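Local coordinates for protein metal-bound toxin (Helicobacter pylori, PDB 4NRN) that binds zinc and probably acts as the RNA-cleaving toxin of a bacterial toxin-antitoxin pair, as a member of the RelE family, YafQ subfamily, at residues L24-L27 / Y28-G32; C59-K62 / P63-L67. All coordinates share one frame; numbering follows the deposited sequence.

Contact 1: L24-L27 / Y28-G32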
loop_
_atom_site.group_PDB
_atom_site.type_symbol
_atom_site.label_atom_id
_atom_site.label_comp_id
_atom_site.label_asym_id
_atom_site.label_seq_id
_atom_site.Cartn_x
_atom_site.Cartn_y
_atom_site.Cartn_z
ATOM N N LEU A 24 -10.008 -0.089 -8.549
ATOM C CA LEU A 24 -9.980 0.031 -7.094
ATOM C C LEU A 24 -10.131 -1.328 -6.415
ATOM O O LEU A 24 -9.690 -1.535 -5.290
ATOM C CB LEU A 24 -11.057 1.004 -6.620
ATOM C CG LEU A 24 -10.708 2.466 -6.922
ATOM C CD1 LEU A 24 -11.937 3.362 -6.876
ATOM C CD2 LEU A 24 -9.638 2.964 -5.967
ATOM N N LYS A 25 -10.745 -2.268 -7.112
ATOM C CA LYS A 25 -10.966 -3.584 -6.545
ATOM C C LYS A 25 -9.637 -4.309 -6.314
ATOM O O LYS A 25 -9.531 -5.174 -5.433
ATOM C CB LYS A 25 -11.921 -4.383 -7.439
ATOM C CG LYS A 25 -13.309 -3.732 -7.575
ATOM C CD LYS A 25 -14.097 -4.250 -8.795
ATOM C CE LYS A 25 -15.236 -3.292 -9.169
ATOM N NZ LYS A 25 -15.815 -3.546 -10.523
ATOM N N LEU A 26 -8.625 -3.949 -7.100
ATOM C CA LEU A 26 -7.284 -4.483 -6.892
ATOM C C LEU A 26 -6.776 -4.021 -5.535
ATOM O O LEU A 26 -6.225 -4.804 -4.769
ATOM C CB LEU A 26 -6.342 -4.003 -7.994
ATOM C CG LEU A 26 -4.840 -4.308 -7.891
ATOM C CD1 LEU A 26 -4.578 -5.754 -7.477
ATOM C CD2 LEU A 26 -4.144 -3.991 -9.219
ATOM N N LEU A 27 -6.982 -2.740 -5.251
ATOM C CA LEU A 27 -6.591 -2.134 -3.982
ATOM C C LEU A 27 -7.348 -2.716 -2.787
ATOM O O LEU A 27 -6.730 -3.067 -1.780
ATOM C CB LEU A 27 -6.792 -0.610 -4.032
ATOM C CG LEU A 27 -6.450 0.154 -2.754
ATOM C CD1 LEU A 27 -4.955 0.149 -2.524
ATOM C CD2 LEU A 27 -6.983 1.576 -2.832
ATOM N N TYR A 28 -8.678 -2.802 -2.896
ATOM C CA TYR A 28 -9.509 -3.323 -1.804
ATOM C C TYR A 28 -9.059 -4.712 -1.397
ATOM O O TYR A 28 -9.075 -5.054 -0.223
ATOM C CB TYR A 28 -10.988 -3.435 -2.193
ATOM C CG TYR A 28 -11.653 -2.213 -2.786
ATOM C CD1 TYR A 28 -11.343 -0.928 -2.347
ATOM C CD2 TYR A 28 -12.631 -2.353 -3.761
ATOM C CE1 TYR A 28 -11.976 0.191 -2.897
ATOM C CE2 TYR A 28 -13.264 -1.250 -4.312
ATOM C CZ TYR A 28 -12.938 0.016 -3.876
ATOM O OH TYR A 28 -13.575 1.103 -4.426
ATOM N N LYS A 29 -8.692 -5.520 -2.385
ATOM C CA LYS A 29 -8.346 -6.911 -2.152
ATOM C C LYS A 29 -7.022 -7.010 -1.401
ATOM O O LYS A 29 -6.908 -7.755 -0.427
ATOM C CB LYS A 29 -8.285 -7.664 -3.484
ATOM C CG LYS A 29 -7.908 -9.129 -3.370
ATOM C CD LYS A 29 -8.532 -9.942 -4.500
ATOM C CE LYS A 29 -8.077 -9.469 -5.873
ATOM N NZ LYS A 29 -6.788 -10.094 -6.270
ATOM N N VAL A 30 -6.033 -6.240 -1.843
ATOM C CA VAL A 30 -4.730 -6.198 -1.175
ATOM C C VAL A 30 -4.784 -5.548 0.219
ATOM O O VAL A 30 -4.236 -6.086 1.183
ATOM C CB VAL A 30 -3.656 -5.491 -2.052
ATOM C CG1 VAL A 30 -2.290 -5.517 -1.358
ATOM C CG2 VAL A 30 -3.568 -6.142 -3.433
ATOM N N VAL A 31 -5.431 -4.389 0.326
ATOM C CA VAL A 31 -5.514 -3.690 1.615
ATOM C C VAL A 31 -6.313 -4.488 2.642
ATOM O O VAL A 31 -6.000 -4.468 3.837
ATOM C CB VAL A 31 -6.152 -2.310 1.471
ATOM C CG1 VAL A 31 -6.481 -1.738 2.849
ATOM C CG2 VAL A 31 -5.222 -1.381 0.697
ATOM N N GLY A 32 -7.345 -5.186 2.167
ATOM C CA GLY A 32 -8.131 -6.064 3.013
ATOM C C GLY A 32 -7.283 -7.111 3.709
ATOM O O GLY A 32 -7.292 -7.197 4.939
#
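Tyr28 lays the face of its ring against the carbonyl oxygen of Leu24, one helical turn earlier, and the oxygen stands over the centre of the ring face, 3.2 Å from its plane. With CG set beside the backbone N (chi1 -52°), the ring folds back along the helix instead of projecting straight out. The phenol end therefore runs alongside CB of Leu24, which meets Tyr28 CZ at 3.5 Å, and CD2 on one side of the ring approaches Lys25 CA.

Among the backbone bonds, the same Leu24 O that covers the ring accepts Tyr28 N at 2.9 Å. Val31 N to Leu27 O is the shortest of the series at 2.8 Å, whereas Lys29 N to Lys25 O is longer and more bent, with an angle of 147° at the hydrogen.

The apolar pairs follow the i to i+4 ridge of the helix. Leu27 CD1 lies against Val31 CG2 at 3.6 Å, the two side chains pointing the same way, and Leu27 also packs on Phe10 and Leu14 of helix 8-19. The side chains of Leu26 and Val30 lie side by side more loosely, CD1 to CG2 at 4.2 Å.

The chemistry is thus divided around helix 24-35: Leu27, Val30 and Val31 supply a buried hydrocarbon face for the fold, while Tyr28 uses its ring to cover a peptide carbonyl on the exposed side.

Contact 2: C59-K62 / P63-L67; sequences CHLK and PDLLL. With ZN (zinc ion), chain C.
Leu65 O takes two backbone N-H groups from consecutive residues, Leu61 N at 2.9 Å and Lys62 N at 3.3 Å. The Leu61 donor is the more bent at its hydrogen, 132°, while Lys62 N lies in the carbonyl plane on a lone pair. Leu65 N returns a bond to Lys62 O. Further along, Cys59 and Leu67 form an antiparallel hydrogen-bonded pair through both of their backbone groups.

The imidazole of His60 is held at both nitrogens. NE2 binds a zinc ion at 2.0 Å, in a site completed by His47 and Glu58, and ND1 donates to Pro63 O at 3.1 Å. That oxygen sits near the ring plane, although the nitrogen stands well above the plane of the carbonyl. Over one ring face comes Leu66 CD2, 3.6 Å from the centroid, a CH-pi contact between cross-strand neighbours of a non-hydrogen-bonded pair. Leu66 reaches it because its CG lies beside the backbone N (chi1 -43°). The metal bond at NE2 and the Pro63 bond at ND1, made from two different nitrogens, fix the ring's rotation, and Pro63 O thereby acts as a second-shell partner of the zinc ligand. Asp64, at the turn, hydrogen-bonds through OD1 to His86, the predicted proton donor, which binds the second zinc ion together with Glu58.

Leu61 and Lys62 together face the single residue Leu65, which makes this a classic beta bulge, and the register shifts by one as the hairpin of strands 56-60 and 65-72 approaches its turn. On the side of the hairpin away from the His60 ring the packing is apolar. Leu61 CB meets Leu65 CD2 at 3.8 Å, and Leu61 CD1 presses on Leu67 CB at 3.5 Å, tighter than usual for two carbons.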
loop_
_atom_site.group_PDB
_atom_site.type_symbol
_atom_site.label_atom_id
_atom_site.label_comp_id
_atom_site.label_asym_id
_atom_site.label_seq_id
_atom_site.Cartn_x
_atom_site.Cartn_y
_atom_site.Cartn_z
ATOM N N CYS A 59 4.380 -3.204 -1.237
ATOM C CA CYS A 59 3.602 -4.256 -1.866
ATOM C C CYS A 59 3.475 -3.975 -3.352
ATOM O O CYS A 59 3.196 -2.849 -3.758
ATOM C CB CYS A 59 2.202 -4.362 -1.242
ATOM S SG CYS A 59 1.361 -5.829 -1.804
ATOM N N HIS A 60 3.688 -5.006 -4.157
ATOM C CA HIS A 60 3.581 -4.880 -5.598
ATOM C C HIS A 60 2.165 -5.218 -6.069
ATOM O O HIS A 60 1.834 -6.387 -6.239
ATOM C CB HIS A 60 4.621 -5.778 -6.268
ATOM C CG HIS A 60 6.022 -5.269 -6.137
ATOM N ND1 HIS A 60 6.747 -4.794 -7.212
ATOM C CD2 HIS A 60 6.829 -5.135 -5.058
ATOM C CE1 HIS A 60 7.938 -4.402 -6.801
ATOM N NE2 HIS A 60 8.012 -4.598 -5.497
ATOM N N LEU A 61 1.330 -4.194 -6.249
ATOM C CA LEU A 61 -0.026 -4.372 -6.768
ATOM C C LEU A 61 0.053 -4.768 -8.239
ATOM O O LEU A 61 -0.770 -5.534 -8.759
ATOM C CB LEU A 61 -0.837 -3.085 -6.601
ATOM C CG LEU A 61 -1.616 -2.929 -5.294
ATOM C CD1 LEU A 61 -0.683 -3.091 -4.121
ATOM C CD2 LEU A 61 -2.348 -1.589 -5.240
ATOM N N LYS A 62 1.054 -4.205 -8.897
ATOM C CA LYS A 62 1.493 -4.630 -10.209
ATOM C C LYS A 62 3.011 -4.496 -10.144
ATOM O O LYS A 62 3.519 -3.721 -9.339
ATOM C CB LYS A 62 0.898 -3.726 -11.290
ATOM C CG LYS A 62 -0.634 -3.721 -11.329
ATOM C CD LYS A 62 -1.169 -2.768 -12.393
ATOM C CE LYS A 62 -2.658 -2.498 -12.208
ATOM N NZ LYS A 62 -3.170 -1.434 -13.127
ATOM N N PRO A 63 3.748 -5.261 -10.961
ATOM C CA PRO A 63 5.211 -5.240 -10.813
ATOM C C PRO A 63 5.826 -3.833 -10.731
ATOM O O PRO A 63 6.897 -3.690 -10.134
ATOM C CB PRO A 63 5.696 -6.003 -12.047
ATOM C CG PRO A 63 4.568 -6.955 -12.337
ATOM C CD PRO A 63 3.310 -6.195 -12.014
ATOM N N ASP A 64 5.172 -2.818 -11.293
ATOM C CA ASP A 64 5.579 -1.428 -11.033
ATOM C C ASP A 64 4.415 -0.482 -10.650
ATOM O O ASP A 64 4.361 0.660 -11.099
ATOM C CB ASP A 64 6.416 -0.849 -12.182
ATOM C CG ASP A 64 7.234 0.369 -11.756
ATOM O OD1 ASP A 64 7.402 0.574 -10.538
ATOM O OD2 ASP A 64 7.709 1.126 -12.634
ATOM N N LEU A 65 3.491 -0.981 -9.829
ATOM C CA LEU A 65 2.554 -0.139 -9.080
ATOM C C LEU A 65 2.618 -0.553 -7.613
ATOM O O LEU A 65 2.072 -1.587 -7.220
ATOM C CB LEU A 65 1.115 -0.261 -9.585
ATOM C CG LEU A 65 0.082 0.407 -8.660
ATOM C CD1 LEU A 65 0.135 1.923 -8.765
ATOM C CD2 LEU A 65 -1.331 -0.089 -8.939
ATOM N N LEU A 66 3.292 0.273 -6.821
ATOM C CA LEU A 66 3.628 -0.031 -5.433
ATOM C C LEU A 66 2.662 0.588 -4.418
ATOM O O LEU A 66 2.253 1.747 -4.542
ATOM C CB LEU A 66 5.058 0.444 -5.145
ATOM C CG LEU A 66 6.060 0.115 -6.261
ATOM C CD1 LEU A 66 7.442 0.719 -5.990
ATOM C CD2 LEU A 66 6.139 -1.403 -6.484
ATOM N N LEU A 67 2.294 -0.207 -3.421
ATOM C CA LEU A 67 1.564 0.280 -2.261
ATOM C C LEU A 67 2.565 0.344 -1.123
ATOM O O LEU A 67 2.993 -0.699 -0.616
ATOM C CB LEU A 67 0.460 -0.706 -1.881
ATOM C CG LEU A 67 -0.687 -0.322 -0.934
ATOM C CD1 LEU A 67 -1.254 -1.594 -0.299
ATOM C CD2 LEU A 67 -0.300 0.681 0.138
HETATM ZN ZN ZN C . 9.544 -4.091 -4.338
#

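Overall arrangement
From the N terminus the chain passes through strand 3-6 and helix 8-19 before it reaches contact 1, which closes no loop beyond single turns of helix 24-35. Strand 46-48 then leads into strand 56-60, and contact 2 closes the tight connection to strand 65-72. The two lie in series, neither nested nor crossed, with centres about 12 Å apart. They nevertheless touch: Val30 CG1 packs on Cys59 SG at 3.7 Å, and Leu26 CD2 on Lys62 CE at 3.7 Å. One side of the hairpin thus rests on helix 24-35, while His60 on the other serves the zinc site, so the end of strand 56-60 and the bulge after it lie between helix and metal site.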